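Local coordinates for hypothetical protein Atu2684 (Agrobacterium tumefaciens, PDB 2AXO) that is of unknown function but has a thioredoxin-like domain with a CxxC disulfide, consistent with a redox-related or thiol-dependent role, at residues Thr98-Gly103 with Leu237-Asn242; Ser77-Tyr82 with Trp88-Ala93; Gly122-Lys127 with Tyr135-Ala140. All blocks are in the same frame, centred on the assembly; numbering follows the deposited sequence.

Interaction 1 of 3, residues Thr98-Gly103 with Leu237-Asn242; sequences TERQYG and LLQTAN
R100 on helix 95-107 faces Q239 on strand 232-241 with their CA atoms 12.8 Å apart, and no backbone atoms of 98-103 and 237-242 meet. Long side chains alone bridge the two. The arginine leaves the helix with CG anti to the backbone N (chi1 -177°) and runs extended from CG to NE, which carries its guanidinium to the strand. Q239 comes from the opposite direction, also extended beyond CG. R100 NH2 donates to Q239 OE1 at 2.8 Å, nearly straight, with an N-H...O angle of 168°. The carbonyl oxygen lies in the guanidinium plane, and the donor arrives in the carbonyl plane on a lone pair, although the guanidinium and amide planes are turned 72° apart. L237 CD1 adds an oblique van der Waals contact, 3.7 Å from R100 NH2. Because the site is buried, the polar ends need partners: R100 NH2 also forms a salt bridge with E47, whose carboxylate probably stabilises the positive charge, and Q239 NE2 is held by Y104 OH and A248 O. The amide is thus fixed at both its oxygen and its nitrogen. The bridge joins the helix of the thioredoxin-like part to the antiparallel sheet in which 232-241 lies between strands 172-186 and 247-257, while L237 also packs on strand 45-50.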
loop_
_atom_site.group_PDB
_atom_site.type_symbol
_atom_site.label_atom_id
_atom_site.label_comp_id
_atom_site.label_asym_id
_atom_site.label_seq_id
_atom_site.Cartn_x
_atom_site.Cartn_y
_atom_site.Cartn_z
ATOM N N THR A 98 3.202 -1.316 -6.811
ATOM C CA THR A 98 2.289 -1.373 -5.689
ATOM C C THR A 98 0.911 -0.888 -6.140
ATOM O O THR A 98 -0.108 -1.472 -5.774
ATOM C CB THR A 98 2.794 -0.520 -4.507
ATOM O OG1 THR A 98 4.131 -0.915 -4.171
ATOM C CG2 THR A 98 1.900 -0.721 -3.288
ATOM N N GLU A 99 0.874 0.163 -6.951
ATOM C CA GLU A 99 -0.406 0.671 -7.434
ATOM C C GLU A 99 -1.170 -0.384 -8.225
ATOM O O GLU A 99 -2.402 -0.428 -8.177
ATOM C CB GLU A 99 -0.198 1.923 -8.287
ATOM C CG GLU A 99 0.345 3.092 -7.486
ATOM C CD GLU A 99 0.373 4.378 -8.275
ATOM O OE1 GLU A 99 0.945 4.382 -9.384
ATOM O OE2 GLU A 99 -0.173 5.388 -7.780
ATOM N N ARG A 100 -0.450 -1.237 -8.947
ATOM C CA ARG A 100 -1.116 -2.287 -9.711
ATOM C C ARG A 100 -1.762 -3.269 -8.736
ATOM O O ARG A 100 -2.874 -3.731 -8.969
ATOM C CB ARG A 100 -0.125 -3.011 -10.636
ATOM C CG ARG A 100 -0.759 -4.087 -11.524
ATOM C CD ARG A 100 0.215 -4.513 -12.618
ATOM N NE ARG A 100 -0.293 -5.583 -13.486
ATOM C CZ ARG A 100 -1.252 -5.429 -14.396
ATOM N NH1 ARG A 100 -1.836 -4.247 -14.571
ATOM N NH2 ARG A 100 -1.610 -6.451 -15.153
ATOM N N GLN A 101 -1.084 -3.585 -7.635
ATOM C CA GLN A 101 -1.686 -4.501 -6.677
ATOM C C GLN A 101 -2.934 -3.844 -6.074
ATOM O O GLN A 101 -3.889 -4.534 -5.723
ATOM C CB GLN A 101 -0.694 -4.889 -5.577
ATOM C CG GLN A 101 -1.241 -5.902 -4.581
ATOM C CD GLN A 101 -0.209 -6.310 -3.544
ATOM O OE1 GLN A 101 0.595 -5.491 -3.097
ATOM N NE2 GLN A 101 -0.240 -7.576 -3.139
ATOM N N TYR A 102 -2.930 -2.514 -5.964
ATOM C CA TYR A 102 -4.094 -1.799 -5.433
ATOM C C TYR A 102 -5.242 -1.917 -6.429
ATOM O O TYR A 102 -6.397 -2.113 -6.050
ATOM C CB TYR A 102 -3.792 -0.310 -5.216
ATOM C CG TYR A 102 -2.748 -0.018 -4.170
ATOM C CD1 TYR A 102 -2.599 -0.838 -3.054
ATOM C CD2 TYR A 102 -1.944 1.117 -4.266
ATOM C CE1 TYR A 102 -1.675 -0.537 -2.058
ATOM C CE2 TYR A 102 -1.021 1.428 -3.272
ATOM C CZ TYR A 102 -0.897 0.595 -2.170
ATOM O OH TYR A 102 -0.008 0.912 -1.169
ATOM N N GLY A 103 -4.913 -1.780 -7.709
ATOM C CA GLY A 103 -5.921 -1.884 -8.745
ATOM C C GLY A 103 -6.622 -3.220 -8.649
ATOM O O GLY A 103 -7.843 -3.307 -8.787
ATOM N N LEU A 237 -0.041 -8.530 -22.187
ATOM C CA LEU A 237 -1.252 -8.968 -21.519
ATOM C C LEU A 237 -2.453 -8.289 -22.162
ATOM O O LEU A 237 -2.533 -7.061 -22.178
ATOM C CB LEU A 237 -1.195 -8.608 -20.029
ATOM C CG LEU A 237 0.028 -9.088 -19.234
ATOM C CD1 LEU A 237 -0.038 -8.556 -17.811
ATOM C CD2 LEU A 237 0.092 -10.620 -19.229
ATOM N N LEU A 238 -3.370 -9.076 -22.723
ATOM C CA LEU A 238 -4.568 -8.491 -23.325
ATOM C C LEU A 238 -5.532 -8.457 -22.149
ATOM O O LEU A 238 -6.233 -9.432 -21.870
ATOM C CB LEU A 238 -5.109 -9.379 -24.446
ATOM C CG LEU A 238 -6.264 -8.787 -25.269
ATOM C CD1 LEU A 238 -5.831 -7.488 -25.946
ATOM C CD2 LEU A 238 -6.697 -9.806 -26.304
ATOM N N GLN A 239 -5.564 -7.316 -21.467
ATOM C CA GLN A 239 -6.356 -7.180 -20.260
ATOM C C GLN A 239 -7.587 -6.286 -20.274
ATOM O O GLN A 239 -7.534 -5.120 -20.664
ATOM C CB GLN A 239 -5.404 -6.764 -19.127
ATOM C CG GLN A 239 -6.014 -6.685 -17.740
ATOM C CD GLN A 239 -4.963 -6.734 -16.642
ATOM O OE1 GLN A 239 -3.865 -6.176 -16.778
ATOM N NE2 GLN A 239 -5.302 -7.383 -15.536
ATOM N N THR A 240 -8.703 -6.860 -19.838
ATOM C CA THR A 240 -9.960 -6.134 -19.754
ATOM C C THR A 240 -9.939 -5.338 -18.453
ATOM O O THR A 240 -9.058 -5.522 -17.615
ATOM C CB THR A 240 -11.165 -7.093 -19.708
ATOM O OG1 THR A 240 -11.122 -7.873 -18.503
ATOM C CG2 THR A 240 -11.144 -8.022 -20.904
ATOM N N ALA A 241 -10.921 -4.462 -18.287
ATOM C CA ALA A 241 -11.022 -3.639 -17.094
ATOM C C ALA A 241 -12.475 -3.614 -16.641
ATOM O O ALA A 241 -13.382 -3.877 -17.436
ATOM C CB ALA A 241 -10.542 -2.231 -17.397
ATOM N N ASN A 242 -12.699 -3.324 -15.363
ATOM C CA ASN A 242 -14.064 -3.266 -14.850
ATOM C C ASN A 242 -14.637 -1.865 -15.072
ATOM O O ASN A 242 -14.010 -1.034 -15.729
ATOM C CB ASN A 242 -14.096 -3.644 -13.361
ATOM C CG ASN A 242 -13.379 -2.637 -12.471
ATOM O OD1 ASN A 242 -13.210 -2.874 -11.277
ATOM N ND2 ASN A 242 -12.967 -1.514 -13.042
#

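Interaction 2 of 3, residues Ser77-Tyr82 with Trp88-Ala93; sequences SYHVDY and WTDSLA
The contact closes the connection between strand 74-79 and helix 95-107 of the thioredoxin-like domain: the irregular segment 88-93 folds back over H79 and the residues after it, with H79 the main point of touch. The CA atoms of H79 and A93 come within 4.4 Å. L92 lies over one face of the imidazole, its CB 3.8 Å from the ring centroid and 13° off the normal, a CH-pi contact centred on the ring; L92 CD1 reaches on toward the NE2 and CE1 side. Beside the CD2 edge of the same ring, D90 OD1 stands 3.0 Å from H79 CD2, with the carboxylate turned 57° from the imidazole. That oxygen also accepts a weak hydrogen bond from Q52 N. H79 holds its CG anti to the carbonyl carbon (chi1 -73°), which sets one ring face under L92 and the CD2 edge at D90. The backbones are joined less directly. Water 1 accepts from H79 N at 2.9 Å and donates to L92 O at 2.9 Å, bridging strand and loop. A93 CA makes a CA-H...O contact with H79 O at 3.3 Å, and A93 CB sits 3.1 Å from V80 O, a tight approach that brings the methyl against the chain just beyond H79. H79 O has a stronger partner in N97 ND2 of helix 95-107. D81 turns its OD1 to T98 OG1 at the start of that helix. Strand 196-212 packs beside the pair: Y199 meets the H79 ring edge-to-face and S202 touches both H79 and L92, while Y78 pairs through its backbone with strand 45-50.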
loop_
_atom_site.group_PDB
_atom_site.type_symbol
_atom_site.label_atom_id
_atom_site.label_comp_id
_atom_site.label_asym_id
_atom_site.label_seq_id
_atom_site.Cartn_x
_atom_site.Cartn_y
_atom_site.Cartn_z
ATOM N N SER A 77 6.908 -11.038 -11.851
ATOM C CA SER A 77 7.147 -10.694 -10.461
ATOM C C SER A 77 7.126 -9.171 -10.316
ATOM O O SER A 77 7.884 -8.467 -10.984
ATOM C CB SER A 77 8.500 -11.234 -10.004
ATOM O OG SER A 77 8.757 -10.840 -8.673
ATOM N N TYR A 78 6.238 -8.674 -9.460
ATOM C CA TYR A 78 6.128 -7.240 -9.205
ATOM C C TYR A 78 6.595 -6.925 -7.788
ATOM O O TYR A 78 5.882 -7.204 -6.824
ATOM C CB TYR A 78 4.684 -6.750 -9.329
ATOM C CG TYR A 78 4.072 -6.873 -10.703
ATOM C CD1 TYR A 78 3.496 -8.069 -11.124
ATOM C CD2 TYR A 78 4.045 -5.784 -11.575
ATOM C CE1 TYR A 78 2.907 -8.179 -12.380
ATOM C CE2 TYR A 78 3.461 -5.883 -12.835
ATOM C CZ TYR A 78 2.894 -7.081 -13.229
ATOM O OH TYR A 78 2.318 -7.192 -14.471
ATOM N N HIS A 79 7.777 -6.338 -7.655
ATOM C CA HIS A 79 8.279 -5.990 -6.332
ATOM C C HIS A 79 7.564 -4.747 -5.817
ATOM O O HIS A 79 7.601 -3.694 -6.453
ATOM C CB HIS A 79 9.788 -5.746 -6.378
ATOM C CG HIS A 79 10.598 -6.997 -6.530
ATOM N ND1 HIS A 79 10.575 -7.766 -7.673
ATOM C CD2 HIS A 79 11.448 -7.615 -5.676
ATOM C CE1 HIS A 79 11.380 -8.804 -7.518
ATOM N NE2 HIS A 79 11.920 -8.736 -6.315
ATOM N N VAL A 80 6.907 -4.882 -4.666
ATOM C CA VAL A 80 6.175 -3.772 -4.054
ATOM C C VAL A 80 7.106 -2.902 -3.214
ATOM O O VAL A 80 8.158 -3.356 -2.766
ATOM C CB VAL A 80 5.016 -4.294 -3.173
ATOM C CG1 VAL A 80 4.005 -5.018 -4.046
ATOM C CG2 VAL A 80 5.552 -5.225 -2.089
ATOM N N ASP A 81 6.721 -1.650 -2.993
ATOM C CA ASP A 81 7.575 -0.747 -2.232
ATOM C C ASP A 81 7.262 -0.633 -0.747
ATOM O O ASP A 81 8.019 -0.012 -0.003
ATOM C CB ASP A 81 7.549 0.653 -2.862
ATOM C CG ASP A 81 6.200 1.335 -2.723
ATOM O OD1 ASP A 81 5.231 0.684 -2.277
ATOM O OD2 ASP A 81 6.105 2.532 -3.065
ATOM N N TYR A 82 6.173 -1.243 -0.293
ATOM C CA TYR A 82 5.834 -1.106 1.112
ATOM C C TYR A 82 6.601 -1.965 2.113
ATOM O O TYR A 82 6.168 -2.145 3.250
ATOM C CB TYR A 82 4.320 -1.258 1.306
ATOM C CG TYR A 82 3.679 -2.504 0.741
ATOM C CD1 TYR A 82 3.837 -3.738 1.365
ATOM C CD2 TYR A 82 2.821 -2.424 -0.353
ATOM C CE1 TYR A 82 3.142 -4.862 0.922
ATOM C CE2 TYR A 82 2.124 -3.534 -0.807
ATOM C CZ TYR A 82 2.282 -4.747 -0.163
ATOM O OH TYR A 82 1.550 -5.834 -0.576
ATOM N N TRP A 88 17.135 -2.902 4.001
ATOM C CA TRP A 88 16.689 -3.918 3.054
ATOM C C TRP A 88 15.706 -3.371 2.021
ATOM O O TRP A 88 14.589 -3.874 1.885
ATOM C CB TRP A 88 16.043 -5.083 3.809
ATOM C CG TRP A 88 17.029 -6.024 4.439
ATOM C CD1 TRP A 88 18.032 -5.707 5.314
ATOM C CD2 TRP A 88 17.101 -7.440 4.242
ATOM N NE1 TRP A 88 18.722 -6.841 5.675
ATOM C CE2 TRP A 88 18.169 -7.919 5.034
ATOM C CE3 TRP A 88 16.361 -8.354 3.477
ATOM C CZ2 TRP A 88 18.522 -9.273 5.078
ATOM C CZ3 TRP A 88 16.712 -9.702 3.521
ATOM C CH2 TRP A 88 17.782 -10.146 4.319
ATOM N N THR A 89 16.131 -2.344 1.292
ATOM C CA THR A 89 15.296 -1.727 0.266
ATOM C C THR A 89 15.737 -2.202 -1.116
ATOM O O THR A 89 16.709 -1.692 -1.672
ATOM C CB THR A 89 15.395 -0.186 0.323
ATOM O OG1 THR A 89 14.943 0.275 1.604
ATOM C CG2 THR A 89 14.539 0.445 -0.767
ATOM N N ASP A 90 15.021 -3.180 -1.664
ATOM C CA ASP A 90 15.352 -3.724 -2.976
ATOM C C ASP A 90 15.187 -2.693 -4.083
ATOM O O ASP A 90 14.177 -1.991 -4.150
ATOM C CB ASP A 90 14.490 -4.955 -3.288
ATOM C CG ASP A 90 13.002 -4.670 -3.203
ATOM O OD1 ASP A 90 12.207 -5.571 -3.559
ATOM O OD2 ASP A 90 12.629 -3.556 -2.773
ATOM N N SER A 91 16.192 -2.611 -4.950
ATOM C CA SER A 91 16.175 -1.671 -6.059
ATOM C C SER A 91 15.286 -2.194 -7.183
ATOM O O SER A 91 15.352 -1.712 -8.313
ATOM C CB SER A 91 17.594 -1.452 -6.586
ATOM O OG SER A 91 17.612 -0.446 -7.587
ATOM N N LEU A 92 14.457 -3.182 -6.862
ATOM C CA LEU A 92 13.550 -3.770 -7.839
ATOM C C LEU A 92 12.105 -3.356 -7.597
ATOM O O LEU A 92 11.228 -3.654 -8.403
ATOM C CB LEU A 92 13.648 -5.297 -7.798
ATOM C CG LEU A 92 14.876 -5.925 -8.453
ATOM C CD1 LEU A 92 14.949 -7.400 -8.100
ATOM C CD2 LEU A 92 14.793 -5.730 -9.958
ATOM N N ALA A 93 11.863 -2.667 -6.488
ATOM C CA ALA A 93 10.514 -2.232 -6.146
ATOM C C ALA A 93 10.161 -0.894 -6.772
ATOM O O ALA A 93 11.038 -0.133 -7.179
ATOM C CB ALA A 93 10.363 -2.145 -4.633
HETATM O O HOH W 1 9.745 -5.717 -9.759
#

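Interaction 3 of 3, residues Gly122-Lys127 with Tyr135-Ala140; sequences GRDHVK and YDRLDA
A single salt bridge, D124 with R137, ties edge strand 124-127 of the thioredoxin-like domain's mixed sheet to helix 131-143, which follows it in the chain. R137 NH2 donates to D124 OD1 at 3.2 Å, with an N-H...O angle of 151°, and R137 NE adds a weak, longer bond of 3.4 Å to the same oxygen. One carboxylate oxygen therefore takes both donors, lying within the plane of the guanidinium at its NE/NH2 edge. The side chains cross at about a right angle, with their flat groups 88° apart, and NH2 meets OD1 from above the carboxylate plane. The arginine chain is bent at chi2 (-44°), so that CD runs alongside the strand before NE and NH2 meet D124 OD1; its side chain also touches L120. D124 is positioned by a classic beta bulge, in which it and R123 both face L120, and both pack on F141 of the helix, as V126 does on I134. The contact lies at the surface, so solvent probably weakens the attraction of the charges. The other carboxylate oxygen turns back to its own strand: D124 OD2 accepts a weak hydrogen bond from H125 N at 2.7 Å.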
loop_
_atom_site.group_PDB
_atom_site.type_symbol
_atom_site.label_atom_id
_atom_site.label_comp_id
_atom_site.label_asym_id
_atom_site.label_seq_id
_atom_site.Cartn_x
_atom_site.Cartn_y
_atom_site.Cartn_z
ATOM N N GLY A 122 -5.579 -12.351 -13.907
ATOM C CA GLY A 122 -6.184 -11.085 -13.543
ATOM C C GLY A 122 -7.585 -11.239 -12.971
ATOM O O GLY A 122 -8.285 -10.241 -12.791
ATOM N N ARG A 123 -7.966 -12.483 -12.660
ATOM C CA ARG A 123 -9.303 -12.825 -12.149
ATOM C C ARG A 123 -9.447 -13.145 -10.658
ATOM O O ARG A 123 -10.523 -12.955 -10.097
ATOM C CB ARG A 123 -9.863 -14.032 -12.921
ATOM C CG ARG A 123 -10.157 -13.809 -14.395
ATOM C CD ARG A 123 -10.587 -15.121 -15.058
ATOM N NE ARG A 123 -10.895 -14.956 -16.477
ATOM C CZ ARG A 123 -12.050 -14.501 -16.953
ATOM N NH1 ARG A 123 -13.026 -14.168 -16.124
ATOM N NH2 ARG A 123 -12.228 -14.369 -18.265
ATOM N N ASP A 124 -8.389 -13.640 -10.021
ATOM C CA ASP A 124 -8.471 -14.005 -8.609
ATOM C C ASP A 124 -7.092 -13.990 -7.954
ATOM O O ASP A 124 -6.072 -13.890 -8.638
ATOM C CB ASP A 124 -9.084 -15.401 -8.485
ATOM C CG ASP A 124 -9.626 -15.689 -7.090
ATOM O OD1 ASP A 124 -9.991 -16.854 -6.831
ATOM O OD2 ASP A 124 -9.694 -14.761 -6.264
ATOM N N HIS A 125 -7.065 -14.111 -6.630
ATOM C CA HIS A 125 -5.807 -14.104 -5.895
ATOM C C HIS A 125 -5.637 -15.371 -5.067
ATOM O O HIS A 125 -6.614 -16.029 -4.702
ATOM C CB HIS A 125 -5.748 -12.878 -4.981
ATOM C CG HIS A 125 -6.554 -13.020 -3.730
ATOM N ND1 HIS A 125 -5.983 -13.303 -2.507
ATOM C CD2 HIS A 125 -7.890 -12.962 -3.518
ATOM C CE1 HIS A 125 -6.933 -13.417 -1.596
ATOM N NE2 HIS A 125 -8.100 -13.215 -2.184
ATOM N N VAL A 126 -4.384 -15.710 -4.781
ATOM C CA VAL A 126 -4.048 -16.891 -3.998
ATOM C C VAL A 126 -2.680 -16.686 -3.363
ATOM O O VAL A 126 -1.895 -15.857 -3.828
ATOM C CB VAL A 126 -3.968 -18.158 -4.881
ATOM C CG1 VAL A 126 -5.341 -18.517 -5.427
ATOM C CG2 VAL A 126 -2.988 -17.928 -6.015
ATOM N N LYS A 127 -2.399 -17.429 -2.297
ATOM C CA LYS A 127 -1.102 -17.330 -1.642
ATOM C C LYS A 127 -0.038 -17.579 -2.701
ATOM O O LYS A 127 -0.148 -18.517 -3.490
ATOM C CB LYS A 127 -0.968 -18.380 -0.538
ATOM C CG LYS A 127 -1.650 -18.035 0.772
ATOM C CD LYS A 127 -3.156 -17.943 0.641
ATOM C CE LYS A 127 -3.816 -17.958 2.017
ATOM N NZ LYS A 127 -3.266 -16.907 2.920
ATOM N N TYR A 135 -2.000 -23.733 -10.078
ATOM C CA TYR A 135 -2.239 -24.557 -11.258
ATOM C C TYR A 135 -3.663 -25.108 -11.290
ATOM O O TYR A 135 -4.284 -25.151 -12.350
ATOM C CB TYR A 135 -1.226 -25.705 -11.332
ATOM C CG TYR A 135 0.065 -25.313 -12.017
ATOM C CD1 TYR A 135 0.102 -25.066 -13.392
ATOM C CD2 TYR A 135 1.245 -25.161 -11.290
ATOM C CE1 TYR A 135 1.287 -24.674 -14.023
ATOM C CE2 TYR A 135 2.431 -24.770 -11.914
ATOM C CZ TYR A 135 2.444 -24.528 -13.278
ATOM O OH TYR A 135 3.617 -24.139 -13.891
ATOM N N ASP A 136 -4.185 -25.527 -10.136
ATOM C CA ASP A 136 -5.551 -26.051 -10.090
ATOM C C ASP A 136 -6.546 -24.939 -10.415
ATOM O O ASP A 136 -7.579 -25.183 -11.035
ATOM C CB ASP A 136 -5.881 -26.645 -8.712
ATOM C CG ASP A 136 -5.034 -27.865 -8.371
ATOM O OD1 ASP A 136 -4.699 -28.652 -9.288
ATOM O OD2 ASP A 136 -4.718 -28.050 -7.173
ATOM N N ARG A 137 -6.232 -23.718 -9.992
ATOM C CA ARG A 137 -7.103 -22.578 -10.259
ATOM C C ARG A 137 -7.086 -22.278 -11.756
ATOM O O ARG A 137 -8.135 -22.088 -12.367
ATOM C CB ARG A 137 -6.637 -21.342 -9.483
ATOM C CG ARG A 137 -7.738 -20.605 -8.712
ATOM C CD ARG A 137 -9.014 -20.439 -9.524
ATOM N NE ARG A 137 -9.955 -19.511 -8.899
ATOM C CZ ARG A 137 -11.194 -19.303 -9.334
ATOM N NH1 ARG A 137 -11.646 -19.962 -10.392
ATOM N NH2 ARG A 137 -11.979 -18.424 -8.723
ATOM N N LEU A 138 -5.892 -22.234 -12.344
ATOM C CA LEU A 138 -5.764 -21.955 -13.775
ATOM C C LEU A 138 -6.513 -22.987 -14.604
ATOM O O LEU A 138 -7.107 -22.658 -15.630
ATOM C CB LEU A 138 -4.287 -21.939 -14.187
ATOM C CG LEU A 138 -3.492 -20.752 -13.640
ATOM C CD1 LEU A 138 -2.037 -20.869 -14.052
ATOM C CD2 LEU A 138 -4.099 -19.460 -14.183
ATOM N N ASP A 139 -6.480 -24.236 -14.150
ATOM C CA ASP A 139 -7.161 -25.323 -14.846
ATOM C C ASP A 139 -8.671 -25.117 -14.761
ATOM O O ASP A 139 -9.394 -25.323 -15.737
ATOM C CB ASP A 139 -6.781 -26.661 -14.208
ATOM C CG ASP A 139 -7.395 -27.839 -14.926
ATOM O OD1 ASP A 139 -7.095 -28.023 -16.122
ATOM O OD2 ASP A 139 -8.172 -28.583 -14.289
ATOM N N ALA A 140 -9.138 -24.705 -13.585
ATOM C CA ALA A 140 -10.561 -24.454 -13.374
ATOM C C ALA A 140 -11.028 -23.350 -14.316
ATOM O O ALA A 140 -12.140 -23.400 -14.845
ATOM C CB ALA A 140 -10.818 -24.049 -11.924
#

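Overall arrangement
Interaction 1 is buried, interaction 2 partly buried and interaction 3 lies at the surface, and their chemistry follows. The first is a nearly straight charged-to-neutral bond in the interior, the second mixes ring, methyl and water contacts, and the third is a bent salt bridge. Interactions 1 and 2 meet at helix 95-107, where Q101 OE1 and Y82 OH form a probable hydrogen bond, and both border the second subunit. Interactions 2 and 3 reach opposite outermost strands of one mixed sheet, their nearest atoms about 9 Å apart. Interaction 1 touches interaction 3 lightly, through Q239 and G122, and is the one that has a segment on strand 232-241.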